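Cellulose hydrolase (Bacillus licheniformis, PDB 4YZT) hydrolyses beta-1,4-glucosidic bonds in cellulose as a three-module family 5 endoglucanase, held here in complex with cellotetraose. Local coordinates at residues G270-L275 with D288-L293; P301-N306 with P321-I326; N128-T133 with A168-L173. One frame throughout, in Å; residues are numbered along the deposited sequence.

Contact 1. Residues G270-L275 with D288-L293. With BGC (beta-D-glucopyranose), chain B.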
loop_
_atom_site.group_PDB
_atom_site.type_symbol
_atom_site.label_atom_id
_atom_site.label_comp_id
_atom_site.label_asym_id
_atom_site.label_seq_id
_atom_site.Cartn_x
_atom_site.Cartn_y
_atom_site.Cartn_z
ATOM N N GLY A 270 1.126 9.649 -6.587
ATOM C CA GLY A 270 0.360 8.680 -7.364
ATOM C C GLY A 270 0.192 7.330 -6.694
ATOM O O GLY A 270 -0.774 6.604 -6.978
ATOM N N GLU A 271 1.142 6.980 -5.824
ATOM C CA GLU A 271 1.060 5.745 -5.042
ATOM C C GLU A 271 1.707 5.910 -3.674
ATOM O O GLU A 271 2.804 6.474 -3.563
ATOM C CB GLU A 271 1.749 4.564 -5.762
ATOM C CG GLU A 271 1.203 4.211 -7.153
ATOM C CD GLU A 271 1.930 3.043 -7.784
ATOM O OE1 GLU A 271 2.554 2.257 -7.023
ATOM O OE2 GLU A 271 1.882 2.894 -9.033
ATOM N N TYR A 272 1.041 5.384 -2.650
ATOM C CA TYR A 272 1.595 5.215 -1.310
ATOM C C TYR A 272 0.834 4.073 -0.645
ATOM O O TYR A 272 -0.255 3.686 -1.100
ATOM C CB TYR A 272 1.472 6.493 -0.457
ATOM C CG TYR A 272 0.074 6.674 0.069
ATOM C CD1 TYR A 272 -0.290 6.203 1.334
ATOM C CD2 TYR A 272 -0.904 7.268 -0.719
ATOM C CE1 TYR A 272 -1.597 6.331 1.802
ATOM C CE2 TYR A 272 -2.210 7.414 -0.257
ATOM C CZ TYR A 272 -2.550 6.929 0.996
ATOM O OH TYR A 272 -3.846 7.062 1.436
ATOM N N GLY A 273 1.386 3.558 0.451
ATOM C CA GLY A 273 0.662 2.595 1.258
ATOM C C GLY A 273 1.529 1.433 1.689
ATOM O O GLY A 273 2.662 1.282 1.233
ATOM N N THR A 274 1.000 0.593 2.574
ATOM C CA THR A 274 1.769 -0.570 2.993
ATOM C C THR A 274 1.576 -1.679 1.974
ATOM O O THR A 274 0.608 -1.678 1.204
ATOM C CB THR A 274 1.388 -1.053 4.422
ATOM O OG1 THR A 274 -0.035 -1.196 4.541
ATOM C CG2 THR A 274 1.871 -0.042 5.449
ATOM N N LEU A 275 2.529 -2.603 1.965
ATOM C CA LEU A 275 2.626 -3.648 0.959
ATOM C C LEU A 275 2.851 -4.979 1.658
ATOM O O LEU A 275 3.757 -5.733 1.298
ATOM C CB LEU A 275 3.774 -3.363 -0.024
ATOM C CG LEU A 275 3.760 -2.032 -0.798
ATOM C CD1 LEU A 275 5.019 -1.907 -1.669
ATOM C CD2 LEU A 275 2.487 -1.885 -1.639
ATOM N N ASP A 288 -2.219 7.377 8.884
ATOM C CA ASP A 288 -2.684 8.664 9.385
ATOM C C ASP A 288 -1.598 9.727 9.281
ATOM O O ASP A 288 -1.862 10.859 8.882
ATOM C CB ASP A 288 -3.149 8.568 10.841
ATOM C CG ASP A 288 -3.599 9.910 11.383
ATOM O OD1 ASP A 288 -4.707 10.369 11.017
ATOM O OD2 ASP A 288 -2.837 10.522 12.160
ATOM N N THR A 289 -0.373 9.349 9.631
ATOM C CA THR A 289 0.729 10.300 9.634
ATOM C C THR A 289 1.048 10.743 8.216
ATOM O O THR A 289 1.154 11.946 7.953
ATOM C CB THR A 289 1.998 9.705 10.279
ATOM O OG1 THR A 289 1.700 9.301 11.623
ATOM C CG2 THR A 289 3.127 10.726 10.302
ATOM N N PHE A 290 1.193 9.784 7.301
ATOM C CA PHE A 290 1.523 10.155 5.931
ATOM C C PHE A 290 0.412 10.949 5.249
ATOM O O PHE A 290 0.685 11.949 4.586
ATOM C CB PHE A 290 1.852 8.942 5.064
ATOM C CG PHE A 290 2.278 9.331 3.685
ATOM C CD1 PHE A 290 3.533 9.885 3.475
ATOM C CD2 PHE A 290 1.411 9.198 2.605
ATOM C CE1 PHE A 290 3.927 10.290 2.216
ATOM C CE2 PHE A 290 1.801 9.593 1.335
ATOM C CZ PHE A 290 3.055 10.138 1.141
ATOM N N VAL A 291 -0.834 10.517 5.390
ATOM C CA VAL A 291 -1.899 11.223 4.685
ATOM C C VAL A 291 -2.077 12.637 5.252
ATOM O O VAL A 291 -2.314 13.581 4.492
ATOM C CB VAL A 291 -3.227 10.437 4.733
ATOM C CG1 VAL A 291 -4.363 11.238 4.048
ATOM C CG2 VAL A 291 -3.036 9.103 4.038
ATOM N N ARG A 292 -1.941 12.793 6.569
ATOM C CA ARG A 292 -2.035 14.128 7.166
ATOM C C ARG A 292 -0.899 15.022 6.682
ATOM O O ARG A 292 -1.098 16.207 6.468
ATOM C CB ARG A 292 -2.045 14.068 8.703
ATOM C CG ARG A 292 -3.363 13.547 9.281
ATOM C CD ARG A 292 -3.629 14.024 10.707
ATOM N NE ARG A 292 -2.815 13.349 11.717
ATOM C CZ ARG A 292 -1.685 13.838 12.224
ATOM N NH1 ARG A 292 -1.220 15.008 11.805
ATOM N NH2 ARG A 292 -1.014 13.153 13.145
ATOM N N LEU A 293 0.294 14.462 6.506
ATOM C CA LEU A 293 1.415 15.251 6.002
ATOM C C LEU A 293 1.196 15.665 4.542
ATOM O O LEU A 293 1.455 16.815 4.175
ATOM C CB LEU A 293 2.731 14.488 6.149
ATOM C CG LEU A 293 3.292 14.398 7.568
ATOM C CD1 LEU A 293 4.452 13.374 7.637
ATOM C CD2 LEU A 293 3.757 15.783 8.022
HETATM C C2 BGC B . 4.380 0.349 -9.290
HETATM C C3 BGC B . 3.299 -0.608 -8.928
HETATM C C4 BGC B . 3.770 -1.627 -7.987
HETATM C C5 BGC B . 4.321 -0.931 -6.742
HETATM C C6 BGC B . 4.763 -1.833 -5.622
HETATM C C1 BGC B . 4.854 0.894 -7.971
HETATM O O1 BGC B . 5.594 2.077 -8.016
HETATM O O2 BGC B . 3.872 1.477 -10.071
HETATM O O3 BGC B . 2.663 -1.229 -10.132
HETATM O O4 BGC B . 2.644 -2.519 -7.662
HETATM O O5 BGC B . 5.472 -0.134 -7.168
HETATM O O6 BGC B . 5.895 -2.554 -6.082
#
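Tyr272, at the end of strand 267-272, and Phe290, in helix 280-296, mark the closest approach of the two backbones, with their CA atoms 8.8 Å apart. That gap is filled from both sides. Tyr272 directs its side chain at the helix with CG lodged between the backbone N and the carbonyl carbon (chi1 77°), which lays the ring across Phe290 and carries its hydroxyl end on to Val291. The two aromatic rings meet obliquely, planes 37° apart and centroids 5.2 Å apart. The CD2-CE2 side of Phe290 rests against CB and CG of Tyr272, with Phe290 CE2 3.6 Å from Tyr272 CB. Further out, one methyl of the branched valine, Val291 CG2, touches the phenolic end, 3.4 Å from Tyr272 OH. The ring carbons of Tyr272 and Phe290 and the valine methyl suit this buried seam through their apolar fit. Replacing Tyr272 by an alanine would probably open a gap beside Phe290 and Val291. Glu271 turns away from the helix, and its extended chain reaches the sugar of chain B, whose O2 donates to Glu271 OE2 over 2.7 Å; Arg72 forms a salt bridge to the same oxygen. Gly273 follows with backbone angles that would press a side chain against the preceding carbonyl, so glycine fits the turn into the loop. On the helix, Arg292 NE pairs with Asp288 OD2 at 2.9 Å, one turn apart. Around this core, Tyr272 stacks on Trp303 of the next strand and touches Val327 of helix 321-330, while Phe290 lies nearly parallel to Tyr224 and packs on Met249 of helix 243-261, tying strand and helix of one beta-alpha-beta unit to the neighbours of both.

Contact 2. Residues P301-N306 with P321-I326. With BGC (beta-D-glucopyranose), chain C; BGC (beta-D-glucopyranose), chain B.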
loop_
_atom_site.group_PDB
_atom_site.type_symbol
_atom_site.label_atom_id
_atom_site.label_comp_id
_atom_site.label_asym_id
_atom_site.label_seq_id
_atom_site.Cartn_x
_atom_site.Cartn_y
_atom_site.Cartn_z
ATOM N N PRO A 301 -2.938 12.512 -2.077
ATOM C CA PRO A 301 -2.456 11.148 -1.844
ATOM C C PRO A 301 -3.350 10.098 -2.497
ATOM O O PRO A 301 -4.556 10.033 -2.204
ATOM C CB PRO A 301 -2.484 11.030 -0.313
ATOM C CG PRO A 301 -3.605 11.949 0.116
ATOM C CD PRO A 301 -3.750 13.023 -0.957
ATOM N N MET A 302 -2.765 9.281 -3.370
ATOM C CA MET A 302 -3.529 8.206 -4.005
ATOM C C MET A 302 -3.027 6.840 -3.521
ATOM O O MET A 302 -1.866 6.485 -3.716
ATOM C CB MET A 302 -3.448 8.327 -5.536
ATOM C CG MET A 302 -3.848 9.730 -6.044
ATOM S SD MET A 302 -4.284 9.842 -7.796
ATOM C CE MET A 302 -5.918 9.097 -7.781
ATOM N N TRP A 303 -3.925 6.078 -2.893
ATOM C CA TRP A 303 -3.576 4.840 -2.164
ATOM C C TRP A 303 -3.348 3.664 -3.111
ATOM O O TRP A 303 -4.196 3.393 -3.970
ATOM C CB TRP A 303 -4.722 4.518 -1.190
ATOM C CG TRP A 303 -4.452 3.657 0.008
ATOM C CD1 TRP A 303 -3.244 3.254 0.508
ATOM C CD2 TRP A 303 -5.451 3.117 0.886
ATOM N NE1 TRP A 303 -3.442 2.477 1.645
ATOM C CE2 TRP A 303 -4.786 2.394 1.895
ATOM C CE3 TRP A 303 -6.845 3.179 0.909
ATOM C CZ2 TRP A 303 -5.473 1.729 2.915
ATOM C CZ3 TRP A 303 -7.526 2.521 1.927
ATOM C CH2 TRP A 303 -6.837 1.797 2.904
ATOM N N TRP A 304 -2.224 2.969 -2.966
ATOM C CA TRP A 304 -1.993 1.782 -3.801
ATOM C C TRP A 304 -2.695 0.572 -3.227
ATOM O O TRP A 304 -2.431 0.143 -2.096
ATOM C CB TRP A 304 -0.500 1.473 -3.977
ATOM C CG TRP A 304 -0.289 0.257 -4.862
ATOM C CD1 TRP A 304 0.145 -0.982 -4.483
ATOM C CD2 TRP A 304 -0.539 0.178 -6.279
ATOM N NE1 TRP A 304 0.173 -1.832 -5.577
ATOM C CE2 TRP A 304 -0.236 -1.139 -6.689
ATOM C CE3 TRP A 304 -0.988 1.097 -7.237
ATOM C CZ2 TRP A 304 -0.360 -1.559 -8.017
ATOM C CZ3 TRP A 304 -1.111 0.680 -8.552
ATOM C CH2 TRP A 304 -0.800 -0.639 -8.930
ATOM N N ASP A 305 -3.590 0.017 -4.035
ATOM C CA ASP A 305 -4.339 -1.169 -3.662
ATOM C C ASP A 305 -4.249 -2.169 -4.819
ATOM O O ASP A 305 -4.853 -1.965 -5.879
ATOM C CB ASP A 305 -5.786 -0.783 -3.344
ATOM C CG ASP A 305 -6.605 -1.940 -2.801
ATOM O OD1 ASP A 305 -6.112 -3.089 -2.817
ATOM O OD2 ASP A 305 -7.749 -1.699 -2.353
ATOM N N ASN A 306 -3.478 -3.237 -4.640
ATOM C CA ASN A 306 -3.348 -4.211 -5.717
ATOM C C ASN A 306 -4.464 -5.263 -5.742
ATOM O O ASN A 306 -4.423 -6.192 -6.543
ATOM C CB ASN A 306 -1.980 -4.909 -5.662
ATOM C CG ASN A 306 -1.812 -5.826 -4.448
ATOM O OD1 ASN A 306 -2.722 -5.999 -3.632
ATOM N ND2 ASN A 306 -0.631 -6.437 -4.342
ATOM N N PRO A 321 -11.055 -2.196 7.905
ATOM C CA PRO A 321 -11.958 -1.061 7.714
ATOM C C PRO A 321 -11.464 0.195 8.418
ATOM O O PRO A 321 -11.764 1.303 7.974
ATOM C CB PRO A 321 -13.264 -1.542 8.343
ATOM C CG PRO A 321 -13.151 -3.014 8.363
ATOM C CD PRO A 321 -11.728 -3.323 8.577
ATOM N N VAL A 322 -10.743 0.016 9.519
ATOM C CA VAL A 322 -10.244 1.152 10.285
ATOM C C VAL A 322 -9.204 1.936 9.488
ATOM O O VAL A 322 -9.276 3.167 9.422
ATOM C CB VAL A 322 -9.637 0.706 11.628
ATOM C CG1 VAL A 322 -8.900 1.858 12.301
ATOM C CG2 VAL A 322 -10.729 0.129 12.530
ATOM N N VAL A 323 -8.242 1.242 8.879
ATOM C CA VAL A 323 -7.213 1.962 8.138
ATOM C C VAL A 323 -7.864 2.702 6.950
ATOM O O VAL A 323 -7.464 3.826 6.627
ATOM C CB VAL A 323 -6.066 1.034 7.671
ATOM C CG1 VAL A 323 -6.472 0.198 6.446
ATOM C CG2 VAL A 323 -4.828 1.849 7.361
ATOM N N LYS A 324 -8.882 2.102 6.338
ATOM C CA LYS A 324 -9.630 2.772 5.277
ATOM C C LYS A 324 -10.291 4.055 5.786
ATOM O O LYS A 324 -10.219 5.101 5.139
ATOM C CB LYS A 324 -10.707 1.851 4.686
ATOM C CG LYS A 324 -11.547 2.509 3.563
ATOM C CD LYS A 324 -12.908 3.018 4.045
ATOM C CE LYS A 324 -13.859 1.882 4.350
ATOM N NZ LYS A 324 -15.246 2.366 4.643
ATOM N N GLU A 325 -10.943 3.973 6.940
ATOM C CA GLU A 325 -11.616 5.144 7.482
ATOM C C GLU A 325 -10.607 6.229 7.852
ATOM O O GLU A 325 -10.888 7.421 7.690
ATOM C CB GLU A 325 -12.472 4.782 8.702
ATOM C CG GLU A 325 -13.611 3.793 8.432
ATOM C CD GLU A 325 -14.649 4.278 7.422
ATOM O OE1 GLU A 325 -14.643 5.470 7.035
ATOM O OE2 GLU A 325 -15.501 3.449 7.030
ATOM N N ILE A 326 -9.435 5.815 8.329
ATOM C CA ILE A 326 -8.364 6.749 8.624
ATOM C C ILE A 326 -7.967 7.522 7.363
ATOM O O ILE A 326 -7.821 8.739 7.406
ATOM C CB ILE A 326 -7.142 6.026 9.222
ATOM C CG1 ILE A 326 -7.396 5.742 10.703
ATOM C CG2 ILE A 326 -5.880 6.859 9.069
ATOM C CD1 ILE A 326 -6.379 4.798 11.341
HETATM C C2 BGC C . 1.941 -4.750 -7.187
HETATM C C3 BGC C . 2.309 -6.195 -7.303
HETATM C C4 BGC C . 2.640 -6.538 -8.722
HETATM C C5 BGC C . 3.737 -5.633 -9.252
HETATM C C6 BGC C . 4.013 -5.958 -10.697
HETATM C C1 BGC C . 3.041 -3.874 -7.729
HETATM O O2 BGC C . 1.664 -4.381 -5.817
HETATM O O3 BGC C . 1.211 -7.008 -6.785
HETATM O O4 BGC C . 3.112 -7.932 -8.884
HETATM O O5 BGC C . 3.374 -4.205 -9.135
HETATM O O6 BGC C . 5.175 -5.262 -11.143
HETATM C C2 BGC B . 4.380 0.349 -9.290
HETATM C C3 BGC B . 3.299 -0.608 -8.928
HETATM C C4 BGC B . 3.770 -1.627 -7.987
HETATM C C5 BGC B . 4.321 -0.931 -6.742
HETATM C C6 BGC B . 4.763 -1.833 -5.622
HETATM C C1 BGC B . 4.854 0.894 -7.971
HETATM O O1 BGC B . 5.594 2.077 -8.016
HETATM O O2 BGC B . 3.872 1.477 -10.071
HETATM O O3 BGC B . 2.663 -1.229 -10.132
HETATM O O4 BGC B . 2.644 -2.519 -7.662
HETATM O O5 BGC B . 5.472 -0.134 -7.168
HETATM O O6 BGC B . 5.895 -2.554 -6.082
#
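The closest atom of helix 321-330 to the Trp303 indole is a backbone one: Lys324 CA stands 3.8 Å from Trp303 CH2, the far corner of the ring, whereas the lysine's charged end leads away. With CG anti to the backbone N (chi1 -157°), the bicyclic ring spans much of a wide gap, the nearest backbone pair, Trp303 and Lys324, having CA atoms 9.8 Å apart. Val323 is an equal partner, its CG1 coming up to the rim of the indole near its plane, 3.9 Å from Trp303 CH2. Tryptophan suits this place because its length bridges strand and helix, and valine because a short branched side chain can meet the ring edge. Lys324 bends outward to pair its NZ with Glu325 OE2 at 2.6 Å and also makes a cation-pi contact with Trp318.

Trp304, just past the strand end, is turned to the sugar instead. It lies with C3 of the chain B glucose over one face of its indole, near the rim, and its NE1 donates to O2 of the chain C glucose over 3.0 Å at a fairly straight 157°. Asn306 ND2 adds a bond of 3.1 Å to O3 of the chain C glucose and a weak one to O2, gripping two neighbouring hydroxyls; its OD1 is taken up by the backbone N of Asn308. A tryptophan just beyond the eighth strand, lining the sugar site at the carboxyl-terminal end of the barrel, is characteristic of family 5 cellulases, and here it meets two linked units of the cellotetraose.

Contact 3. Residues N128-T133 with A168-L173; sequences NSQQET and AYQMNL
Gln130 and Gln170 bring their backbones closest, CA atoms 8.4 Å apart, each on the first turn of its helix, 130-147 and 168-184. Their amides cross obliquely, planes 37° apart, and Gln170 NE2 donates to Gln130 OE1 over 3.0 Å. The bond is nearly straight (163°) and lies in the carbonyl plane, on a lone pair. Gln130 reaches it with CG anti to the backbone N and the chain extended, which also sets its NE2 3.3 Å from Leu173 CD2, a methyl lying beside the amide. Gln170 has further partners: its OE1 accepts from the backbone N of Ser167, and its NE2 also donates to Met126 O. Long amides suit such a surface seam because they can both give and accept bonds while tolerating solvent. Thr133, one turn into its helix, donates OG1 to Ser129 O over 2.8 Å, adding to the backbone bond on that carbonyl. In the barrel, these are the N-terminal ends of two adjacent outer helices, which follow the third and fourth strands of an eight-stranded alpha/beta (TIM) barrel.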
loop_
_atom_site.group_PDB
_atom_site.type_symbol
_atom_site.label_atom_id
_atom_site.label_comp_id
_atom_site.label_asym_id
_atom_site.label_seq_id
_atom_site.Cartn_x
_atom_site.Cartn_y
_atom_site.Cartn_z
ATOM N N ASN A 128 18.930 2.856 -25.330
ATOM C CA ASN A 128 19.620 2.172 -26.418
ATOM C C ASN A 128 19.050 2.491 -27.807
ATOM O O ASN A 128 19.766 2.443 -28.822
ATOM C CB ASN A 128 19.558 0.663 -26.172
ATOM C CG ASN A 128 20.384 -0.117 -27.158
ATOM O OD1 ASN A 128 19.875 -0.619 -28.161
ATOM N ND2 ASN A 128 21.671 -0.226 -26.881
ATOM N N SER A 129 17.763 2.813 -27.852
ATOM C CA SER A 129 17.063 2.985 -29.120
ATOM C C SER A 129 16.054 4.119 -29.059
ATOM O O SER A 129 14.853 3.906 -29.257
ATOM C CB SER A 129 16.350 1.694 -29.512
ATOM O OG SER A 129 17.256 0.603 -29.526
ATOM N N GLN A 130 16.537 5.327 -28.799
ATOM C CA GLN A 130 15.615 6.435 -28.562
ATOM C C GLN A 130 14.738 6.748 -29.754
ATOM O O GLN A 130 13.533 6.916 -29.612
ATOM C CB GLN A 130 16.356 7.706 -28.165
ATOM C CG GLN A 130 15.389 8.891 -28.039
ATOM C CD GLN A 130 16.078 10.202 -27.741
ATOM O OE1 GLN A 130 16.894 10.295 -26.823
ATOM N NE2 GLN A 130 15.737 11.236 -28.514
ATOM N N GLN A 131 15.336 6.864 -30.930
ATOM C CA GLN A 131 14.574 7.355 -32.064
ATOM C C GLN A 131 13.364 6.431 -32.367
ATOM O O GLN A 131 12.258 6.922 -32.595
ATOM C CB GLN A 131 15.504 7.537 -33.269
ATOM C CG GLN A 131 14.905 8.335 -34.417
ATOM C CD GLN A 131 14.005 7.467 -35.251
ATOM O OE1 GLN A 131 14.266 6.269 -35.411
ATOM N NE2 GLN A 131 12.931 8.048 -35.775
ATOM N N GLU A 132 13.548 5.113 -32.292
ATOM C CA GLU A 132 12.436 4.177 -32.491
ATOM C C GLU A 132 11.420 4.164 -31.342
ATOM O O GLU A 132 10.203 4.093 -31.573
ATOM C CB GLU A 132 12.961 2.761 -32.691
ATOM C CG GLU A 132 13.166 2.391 -34.143
ATOM C CD GLU A 132 14.511 1.754 -34.367
ATOM O OE1 GLU A 132 15.336 1.810 -33.430
ATOM O OE2 GLU A 132 14.763 1.232 -35.475
ATOM N N THR A 133 11.917 4.193 -30.111
ATOM C CA THR A 133 11.054 4.056 -28.935
ATOM C C THR A 133 10.177 5.289 -28.735
ATOM O O THR A 133 8.971 5.183 -28.466
ATOM C CB THR A 133 11.892 3.810 -27.657
ATOM O OG1 THR A 133 12.747 2.680 -27.864
ATOM C CG2 THR A 133 10.977 3.550 -26.453
ATOM N N ALA A 168 18.213 11.503 -17.476
ATOM C CA ALA A 168 17.332 12.553 -16.984
ATOM C C ALA A 168 16.959 13.489 -18.124
ATOM O O ALA A 168 15.848 14.016 -18.178
ATOM C CB ALA A 168 17.995 13.323 -15.851
ATOM N N TYR A 169 17.895 13.682 -19.042
ATOM C CA TYR A 169 17.665 14.512 -20.217
ATOM C C TYR A 169 16.590 13.907 -21.108
ATOM O O TYR A 169 15.711 14.610 -21.614
ATOM C CB TYR A 169 18.959 14.683 -21.011
ATOM C CG TYR A 169 18.795 15.549 -22.218
ATOM C CD1 TYR A 169 19.032 16.916 -22.136
ATOM C CD2 TYR A 169 18.414 15.017 -23.444
ATOM C CE1 TYR A 169 18.885 17.729 -23.232
ATOM C CE2 TYR A 169 18.262 15.829 -24.554
ATOM C CZ TYR A 169 18.499 17.187 -24.438
ATOM O OH TYR A 169 18.371 18.033 -25.523
ATOM N N GLN A 170 16.682 12.595 -21.312
ATOM C CA GLN A 170 15.709 11.884 -22.129
ATOM C C GLN A 170 14.321 11.904 -21.501
ATOM O O GLN A 170 13.309 12.008 -22.195
ATOM C CB GLN A 170 16.162 10.442 -22.335
ATOM C CG GLN A 170 17.327 10.285 -23.289
ATOM C CD GLN A 170 17.676 8.826 -23.476
ATOM O OE1 GLN A 170 18.115 8.163 -22.536
ATOM N NE2 GLN A 170 17.450 8.307 -24.685
ATOM N N MET A 171 14.289 11.792 -20.180
ATOM C CA MET A 171 13.047 11.891 -19.434
ATOM C C MET A 171 12.386 13.244 -19.670
ATOM O O MET A 171 11.188 13.336 -19.931
ATOM C CB MET A 171 13.299 11.702 -17.943
ATOM C CG MET A 171 12.058 11.941 -17.108
ATOM S SD MET A 171 10.997 10.482 -17.025
ATOM C CE MET A 171 9.513 11.050 -17.823
ATOM N N ASN A 172 13.178 14.301 -19.569
ATOM C CA ASN A 172 12.638 15.632 -19.781
ATOM C C ASN A 172 12.187 15.836 -21.231
ATOM O O ASN A 172 11.157 16.470 -21.481
ATOM C CB ASN A 172 13.658 16.686 -19.350
ATOM C CG ASN A 172 13.809 16.756 -17.826
ATOM O OD1 ASN A 172 12.841 16.556 -17.072
ATOM N ND2 ASN A 172 15.023 17.036 -17.367
ATOM N N LEU A 173 12.929 15.263 -22.179
ATOM C CA LEU A 173 12.522 15.275 -23.581
ATOM C C LEU A 173 11.211 14.526 -23.766
ATOM O O LEU A 173 10.327 14.975 -24.494
ATOM C CB LEU A 173 13.601 14.648 -24.482
ATOM C CG LEU A 173 13.215 14.413 -25.953
ATOM C CD1 LEU A 173 12.912 15.731 -26.639
ATOM C CD2 LEU A 173 14.304 13.659 -26.725
#

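Contacts 1 and 2 are buried neighbours on the seventh and eighth barrel strands, their centres about 8 Å apart, and they touch directly: Tyr272 O lies 2.8 Å from Trp304 N, probably a hydrogen bond between the strands. Each has apolar, largely aromatic packing toward an outer helix, but contact 1 sends a carboxylate to the chain B glucose, while contact 2 lays an indole against that sugar and sends N-H donors to the chain C glucose. Each strand end thus serves both helix packing and binding cleft. Contact 3 lies at the surface of the same barrel, its centre about 31 Å from that of contact 1, and joins helix to helix through an amide hydrogen bond.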